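Local structure of actibind (3D3Z) at residues 73-76 with 77-80; 155-159 with 160-164; 223-227 with 228-232. The protein is a glycoprotein ribonuclease of the T2 family that probably cleaves RNA without base specificity, with a preference for adenylic acid. One frame throughout, in Å; residues are numbered along the deposited sequence. Where two conformers were deposited one is given.

Contact 1: 73-76 with 77-80. With NAG (2-acetamido-2-deoxy-beta-D-glucopyranose), chain B.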
loop_
_atom_site.group_PDB
_atom_site.type_symbol
_atom_site.label_atom_id
_atom_site.label_comp_id
_atom_site.label_asym_id
_atom_site.label_seq_id
_atom_site.Cartn_x
_atom_site.Cartn_y
_atom_site.Cartn_z
ATOM N N SER A 73 -10.392 17.184 2.534
ATOM C CA SER A 73 -11.381 16.845 1.528
ATOM C C SER A 73 -11.007 17.450 0.197
ATOM O O SER A 73 -11.856 17.722 -0.646
ATOM C CB SER A 73 -12.771 17.286 2.009
ATOM O OG SER A 73 -12.867 18.700 2.080
ATOM N N ASN A 74 -9.715 17.651 -0.010
ATOM C CA ASN A 74 -9.225 18.258 -1.219
ATOM C C ASN A 74 -7.886 17.741 -1.690
ATOM O O ASN A 74 -7.003 18.527 -2.091
ATOM C CB ASN A 74 -9.148 19.782 -1.044
ATOM C CG ASN A 74 -8.170 20.207 0.073
ATOM O OD1 ASN A 74 -7.718 19.392 0.901
ATOM N ND2 ASN A 74 -7.790 21.485 0.034
ATOM N N ILE A 75 -7.720 16.418 -1.671
ATOM C CA ILE A 75 -6.443 15.817 -2.071
ATOM C C ILE A 75 -5.980 16.197 -3.442
ATOM O O ILE A 75 -4.788 16.498 -3.638
ATOM C CB ILE A 75 -6.497 14.224 -1.929
ATOM C CG1 ILE A 75 -6.777 13.775 -0.483
ATOM C CG2 ILE A 75 -5.239 13.584 -2.515
ATOM C CD1 ILE A 75 -5.815 14.274 0.643
ATOM N N THR A 76 -6.896 16.171 -4.420
ATOM C CA THR A 76 -6.563 16.480 -5.795
ATOM C C THR A 76 -5.991 17.934 -5.899
ATOM O O THR A 76 -5.007 18.219 -6.555
ATOM C CB THR A 76 -7.832 16.329 -6.659
ATOM O OG1 THR A 76 -8.204 14.947 -6.646
ATOM C CG2 THR A 76 -7.589 16.783 -8.124
ATOM N N SER A 77 -6.664 18.861 -5.246
ATOM C CA SER A 77 -6.162 20.230 -5.160
ATOM C C SER A 77 -4.822 20.380 -4.446
ATOM O O SER A 77 -4.000 21.200 -4.869
ATOM C CB SER A 77 -7.171 21.081 -4.422
ATOM O OG SER A 77 -8.359 21.117 -5.202
ATOM N N ILE A 78 -4.589 19.580 -3.408
ATOM C CA ILE A 78 -3.320 19.636 -2.680
ATOM C C ILE A 78 -2.202 19.189 -3.618
ATOM O O ILE A 78 -1.165 19.861 -3.743
ATOM C CB ILE A 78 -3.358 18.794 -1.423
ATOM C CG1 ILE A 78 -4.242 19.448 -0.348
ATOM C CG2 ILE A 78 -1.987 18.603 -0.924
ATOM C CD1 ILE A 78 -4.622 18.592 0.774
ATOM N N LEU A 79 -2.441 18.100 -4.347
ATOM C CA LEU A 79 -1.437 17.593 -5.277
ATOM C C LEU A 79 -1.169 18.575 -6.418
ATOM O O LEU A 79 -0.014 18.769 -6.808
ATOM C CB LEU A 79 -1.822 16.219 -5.882
ATOM C CG LEU A 79 -1.900 15.058 -4.830
ATOM C CD1 LEU A 79 -2.370 13.699 -5.472
ATOM C CD2 LEU A 79 -0.643 14.817 -4.012
ATOM N N GLU A 80 -2.225 19.164 -6.959
ATOM C CA GLU A 80 -2.076 20.162 -8.017
ATOM C C GLU A 80 -1.294 21.384 -7.565
ATOM O O GLU A 80 -0.393 21.809 -8.242
ATOM C CB GLU A 80 -3.425 20.603 -8.518
ATOM C CG GLU A 80 -4.098 19.512 -9.393
ATOM C CD GLU A 80 -5.588 19.694 -9.610
ATOM O OE1 GLU A 80 -6.275 20.393 -8.799
ATOM O OE2 GLU A 80 -6.092 19.087 -10.592
HETATM C C1 NAG B . -7.071 22.013 1.178
HETATM C C2 NAG B . -6.410 23.363 0.805
HETATM C C3 NAG B . -5.705 23.933 2.030
HETATM C C4 NAG B . -6.617 23.948 3.225
HETATM C C5 NAG B . -7.187 22.540 3.466
HETATM C C6 NAG B . -8.084 22.439 4.699
HETATM C C7 NAG B . -5.643 23.527 -1.517
HETATM C C8 NAG B . -4.535 23.443 -2.531
HETATM N N2 NAG B . -5.414 23.211 -0.238
HETATM O O3 NAG B . -5.183 25.220 1.739
HETATM O O4 NAG B . -5.801 24.389 4.286
HETATM O O5 NAG B . -7.901 22.144 2.304
HETATM O O6 NAG B . -9.115 23.394 4.618
HETATM O O7 NAG B . -6.755 23.869 -1.909
#
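Ile-75 and Leu-79 lie side by side, one turn apart, at the start of helix 75-81 and point the same way. CG2 of Ile-75 touches CD1 of Leu-79 at 4.1 Å. This is the tightly packed side of the contact. Ile-75 also rests on Trp-108 of helix 104-116 and on Val-136 and Phe-140 of helix 134-147, and Leu-79 meets Leu-87 and Met-91 of helix 85-94. The turn is held by i to i+4 backbone bonds: Ile-78 N to Asn-74 O, Leu-79 N to Ile-75 O and Glu-80 N to Thr-76 O. Glu-80 is on the looser, solvent side. Its chain runs extended beside Thr-76, and its OE2 comes 3.7 Å from the methyl CG2 of Thr-76. In Thr-76, chi1 of -66° puts OG1 beside the backbone N and the methyl anti to it; OG1 bonds to Glu-105. Glu-105 also accepts from Ile-75 N, at the start of the helix. Asn-74 is the N-cap residue, but its side chain makes no capping bond. ND2 is instead joined to C1 of the N-acetylglucosamine (1.5 Å). OD1 of Asn-74 lies 3.2 Å from the methyl CD1 of Ile-78. The sugar lies alongside the first turn, with its acetamide methyl C8 3.3 Å from Ser-77 O and its N2 3.9 Å from Ile-78 CG1. Asn-74, Ile-75 and Thr-76 form the Asn-X-Thr sequon of N-linked glycosylation, placed here at the N-terminus of an amphipathic helix.

Contact 2: 155-159 with 160-164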
loop_
_atom_site.group_PDB
_atom_site.type_symbol
_atom_site.label_atom_id
_atom_site.label_comp_id
_atom_site.label_asym_id
_atom_site.label_seq_id
_atom_site.Cartn_x
_atom_site.Cartn_y
_atom_site.Cartn_z
ATOM N N ALA A 155 4.926 -10.987 -10.940
ATOM C CA ALA A 155 5.428 -12.035 -10.054
ATOM C C ALA A 155 4.564 -13.310 -10.205
ATOM O O ALA A 155 5.089 -14.433 -10.191
ATOM C CB ALA A 155 5.442 -11.564 -8.629
ATOM N N LEU A 156 3.248 -13.126 -10.297
ATOM C CA LEU A 156 2.307 -14.236 -10.505
ATOM C C LEU A 156 2.490 -14.844 -11.891
ATOM O O LEU A 156 2.636 -16.058 -12.033
ATOM C CB LEU A 156 0.846 -13.809 -10.262
ATOM C CG LEU A 156 0.462 -13.569 -8.787
ATOM C CD1 LEU A 156 -0.810 -12.716 -8.687
ATOM C CD2 LEU A 156 0.289 -14.847 -7.963
ATOM N N SER A 157 2.503 -14.004 -12.905
ATOM C CA SER A 157 2.720 -14.445 -14.266
ATOM C C SER A 157 3.954 -15.329 -14.466
ATOM O O SER A 157 3.898 -16.318 -15.240
ATOM C CB SER A 157 2.861 -13.244 -15.186
ATOM O OG SER A 157 2.758 -13.661 -16.520
ATOM N N ASP A 158 5.055 -14.941 -13.811
ATOM C CA ASP A 158 6.372 -15.590 -13.941
ATOM C C ASP A 158 6.364 -16.993 -13.349
ATOM O O ASP A 158 7.236 -17.809 -13.656
ATOM C CB ASP A 158 7.452 -14.815 -13.167
ATOM C CG ASP A 158 7.906 -13.542 -13.855
ATOM O OD1 ASP A 158 7.594 -13.305 -15.047
ATOM O OD2 ASP A 158 8.604 -12.765 -13.168
ATOM N N ALA A 159 5.436 -17.203 -12.417
ATOM C CA ALA A 159 5.171 -18.475 -11.774
ATOM C C ALA A 159 4.007 -19.202 -12.446
ATOM O O ALA A 159 3.468 -20.130 -11.873
ATOM C CB ALA A 159 4.849 -18.234 -10.315
ATOM N N GLY A 160 3.628 -18.783 -13.659
ATOM C CA GLY A 160 2.558 -19.416 -14.423
ATOM C C GLY A 160 1.133 -19.178 -13.934
ATOM O O GLY A 160 0.217 -19.930 -14.302
ATOM N N ILE A 161 0.923 -18.141 -13.119
ATOM C CA ILE A 161 -0.404 -17.818 -12.575
ATOM C C ILE A 161 -0.919 -16.529 -13.270
ATOM O O ILE A 161 -0.467 -15.416 -12.983
ATOM C CB ILE A 161 -0.348 -17.645 -11.039
ATOM C CG1 ILE A 161 0.118 -18.947 -10.350
ATOM C CG2 ILE A 161 -1.688 -17.225 -10.501
ATOM C CD1 ILE A 161 0.675 -18.769 -8.980
ATOM N N THR A 162 -1.805 -16.705 -14.243
ATOM C CA THR A 162 -2.352 -15.594 -15.004
ATOM C C THR A 162 -3.887 -15.633 -14.966
ATOM O O THR A 162 -4.516 -16.695 -14.732
ATOM C CB THR A 162 -1.813 -15.592 -16.450
ATOM O OG1 THR A 162 -2.226 -16.783 -17.127
ATOM C CG2 THR A 162 -0.297 -15.503 -16.457
ATOM N N PRO A 163 -4.530 -14.460 -15.121
ATOM C CA PRO A 163 -5.977 -14.508 -15.073
ATOM C C PRO A 163 -6.569 -15.457 -16.124
ATOM O O PRO A 163 -6.065 -15.538 -17.238
ATOM C CB PRO A 163 -6.389 -13.039 -15.344
ATOM C CG PRO A 163 -5.206 -12.225 -14.906
ATOM C CD PRO A 163 -4.018 -13.078 -15.292
ATOM N N SER A 164 -7.630 -16.163 -15.741
ATOM C CA SER A 164 -8.262 -17.200 -16.598
ATOM C C SER A 164 -9.752 -17.368 -16.290
ATOM O O SER A 164 -10.158 -17.363 -15.126
ATOM C CB SER A 164 -7.537 -18.554 -16.420
ATOM O OG SER A 164 -8.138 -19.598 -17.181
#
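Leu-156 O accepts from Ile-161 N at 2.9 Å and Ser-157 O accepts from Gly-160 N, the two bonds of a Schellman motif that ends helix 152-158. Gly-160 is its C-prime residue, with a positive phi of 73°. Both donors stand above the plane of the carbonyl they use, Gly-160 N by 67°. The side chains of Leu-156 and Ile-161 then meet across the turn. They cross obliquely, with CD2 of Leu-156 at 4.0 Å from CG2 of Ile-161 and almost as near its CD1. Ile-161 has CG1 beside its own backbone N (chi1 -61°), and this carries CD1 back against Leu-156. There CD1 also comes within 4.4 Å of Ala-159 CB, at the margin of the apolar patch. On another side of the turn, Thr-162 sets its methyl CG2 3.6 Å from Ser-157 OG. Ile-161 O receives a CA-H...O contact from Ser-157 CA. Leu-156 and Ile-161 are buried, whereas Ala-159 and Gly-160 are exposed. Leu-156 packs on Ala-177 and Leu-178 of helix 171-179, and Ala-159 also touches Ala-177. Past the turn, Thr-162 O bonds to Tyr-169 OH and Pro-163 packs on Trp-36, just beyond strand 29-35, as the chain runs toward helix 171-179.

Contact 3: 223-227 with 228-232; sequences SNCKD and SGIKY
Cys-225 and Ile-230 make the apolar part of this contact, where the chain turns back on itself. The methyl CD1 of Ile-230 meets CB of Cys-225 at 3.8 Å. Both side chains set out toward the facing segment. CG1 of Ile-230 is anti to the carbonyl carbon (chi1 -66°), and the further chain is extended, which brings CD1 across the turn. Ile-230 is buried and also packs on Leu-171 and Ile-174 of helix 171-179 and on Cys-191 of strand 188-192.

A second group of contacts joins side-chain carbon to backbone oxygen. CD1 of Ile-230 lies 3.3 Å from Lys-226 O, and CB of Lys-226 lies 3.6 Å from Ser-228 O.

Hydrogen bonds do not link the two segments. Within 223-227, Cys-225 N gives a 2.9 Å bond to Ser-223 OG, with an N-H...O angle of 166°. This is an ST turn. Other bonds go outward: Ser-223 OG to Val-189 O, Asn-224 OD1 to Cys-191 N, the backbone of Asp-227 to Leu-171 and that of Ile-230 to Tyr-169, which Gly-229 and Ile-230 both face in a G1 beta bulge.

The covalent link is the disulfide from Cys-225 to Cys-191. With no hydrogen bond across it, the turn is probably held largely by its surroundings: the disulfide, the backbone bonds and the packing of Ile-230 on helix 171-179.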
loop_
_atom_site.group_PDB
_atom_site.type_symbol
_atom_site.label_atom_id
_atom_site.label_comp_id
_atom_site.label_asym_id
_atom_site.label_seq_id
_atom_site.Cartn_x
_atom_site.Cartn_y
_atom_site.Cartn_z
ATOM N N SER A 223 -4.487 -15.294 5.186
ATOM C CA SER A 223 -5.354 -15.400 4.037
ATOM C C SER A 223 -6.753 -15.789 4.458
ATOM O O SER A 223 -6.963 -16.473 5.478
ATOM C CB SER A 223 -4.847 -16.409 3.024
ATOM O OG SER A 223 -5.710 -16.430 1.910
ATOM N N ASN A 224 -7.715 -15.340 3.672
ATOM C CA ASN A 224 -9.077 -15.782 3.854
ATOM C C ASN A 224 -9.528 -16.624 2.676
ATOM O O ASN A 224 -10.736 -16.813 2.480
ATOM C CB ASN A 224 -9.989 -14.577 4.060
ATOM C CG ASN A 224 -10.152 -13.741 2.797
ATOM O OD1 ASN A 224 -9.482 -13.954 1.803
ATOM N ND2 ASN A 224 -11.063 -12.806 2.842
ATOM N N CYS A 225 -8.581 -17.088 1.863
ATOM C CA CYS A 225 -8.884 -17.921 0.739
ATOM C C CYS A 225 -8.893 -19.392 1.165
ATOM O O CYS A 225 -8.299 -19.769 2.195
ATOM C CB CYS A 225 -7.840 -17.782 -0.356
ATOM S SG CYS A 225 -7.649 -16.067 -0.999
ATOM N N LYS A 226 -9.565 -20.188 0.346
ATOM C CA LYS A 226 -9.468 -21.639 0.403
ATOM C C LYS A 226 -8.129 -22.059 -0.174
ATOM O O LYS A 226 -7.494 -21.320 -0.975
ATOM C CB LYS A 226 -10.595 -22.296 -0.399
ATOM C CG LYS A 226 -12.014 -21.946 0.069
ATOM C CD LYS A 226 -12.282 -22.348 1.529
ATOM C CE LYS A 226 -13.673 -21.860 1.989
ATOM N NZ LYS A 226 -14.374 -22.782 2.977
ATOM N N ASP A 227 -7.705 -23.266 0.194
ATOM C CA ASP A 227 -6.388 -23.720 -0.184
ATOM C C ASP A 227 -6.298 -23.956 -1.661
ATOM O O ASP A 227 -5.187 -24.020 -2.207
ATOM C CB ASP A 227 -6.001 -24.968 0.617
ATOM C CG ASP A 227 -5.955 -24.694 2.079
ATOM O OD1 ASP A 227 -5.291 -23.708 2.476
ATOM O OD2 ASP A 227 -6.593 -25.438 2.848
ATOM N N SER A 228 -7.455 -24.090 -2.304
ATOM C CA SER A 228 -7.527 -24.314 -3.739
ATOM C C SER A 228 -8.877 -23.904 -4.367
ATOM O O SER A 228 -9.825 -23.517 -3.688
ATOM C CB SER A 228 -7.216 -25.801 -4.058
ATOM O OG SER A 228 -8.252 -26.632 -3.557
ATOM N N GLY A 229 -8.929 -24.019 -5.682
ATOM C CA GLY A 229 -10.075 -23.664 -6.485
ATOM C C GLY A 229 -10.125 -22.163 -6.743
ATOM O O GLY A 229 -11.144 -21.670 -7.228
ATOM N N ILE A 230 -9.026 -21.448 -6.428
ATOM C CA ILE A 230 -9.023 -19.946 -6.470
ATOM C C ILE A 230 -9.108 -19.437 -7.896
ATOM O O ILE A 230 -8.326 -19.821 -8.784
ATOM C CB ILE A 230 -7.802 -19.315 -5.748
ATOM C CG1 ILE A 230 -7.865 -19.594 -4.243
ATOM C CG2 ILE A 230 -7.768 -17.768 -5.933
ATOM C CD1 ILE A 230 -6.464 -19.461 -3.504
ATOM N N LYS A 231 -10.079 -18.569 -8.127
ATOM C CA LYS A 231 -10.220 -17.972 -9.427
ATOM C C LYS A 231 -9.408 -16.680 -9.502
ATOM O O LYS A 231 -9.301 -15.955 -8.529
ATOM C CB LYS A 231 -11.672 -17.642 -9.736
ATOM C CG LYS A 231 -12.613 -18.814 -9.531
ATOM C CD LYS A 231 -14.027 -18.480 -9.941
ATOM C CE LYS A 231 -14.740 -17.610 -8.909
ATOM N NZ LYS A 231 -15.725 -16.702 -9.647
ATOM N N TYR A 232 -8.841 -16.447 -10.674
ATOM C CA TYR A 232 -8.130 -15.214 -11.011
ATOM C C TYR A 232 -8.856 -14.596 -12.206
ATOM O O TYR A 232 -8.506 -14.850 -13.359
ATOM C CB TYR A 232 -6.685 -15.549 -11.320
ATOM C CG TYR A 232 -5.662 -14.421 -11.368
ATOM C CD1 TYR A 232 -5.980 -13.086 -11.070
ATOM C CD2 TYR A 232 -4.331 -14.723 -11.666
ATOM C CE1 TYR A 232 -4.986 -12.098 -11.104
ATOM C CE2 TYR A 232 -3.349 -13.752 -11.690
ATOM C CZ TYR A 232 -3.684 -12.438 -11.411
ATOM O OH TYR A 232 -2.679 -11.489 -11.465
#

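Contact 1 stands apart from the other two, about 36 to 38 Å away between centres and on the opposite side of the chain's centre. Contacts 2 and 3 are neighbours, about 14 Å apart between centres. They meet where Ser-164 N comes 2.9 Å from Tyr-232 O, a probable hydrogen bond, and both pack on helix 171-179. Contact 1 begins a helix, contact 2 ends one, and contact 3 holds no regular element. Contacts 1 and 2 are partly buried, each with an apolar side and an exposed side; contact 3 is a surface turn with one buried residue, Ile-230, among those that touch. Covalent chemistry marks the first with a glycan and the third with a disulfide.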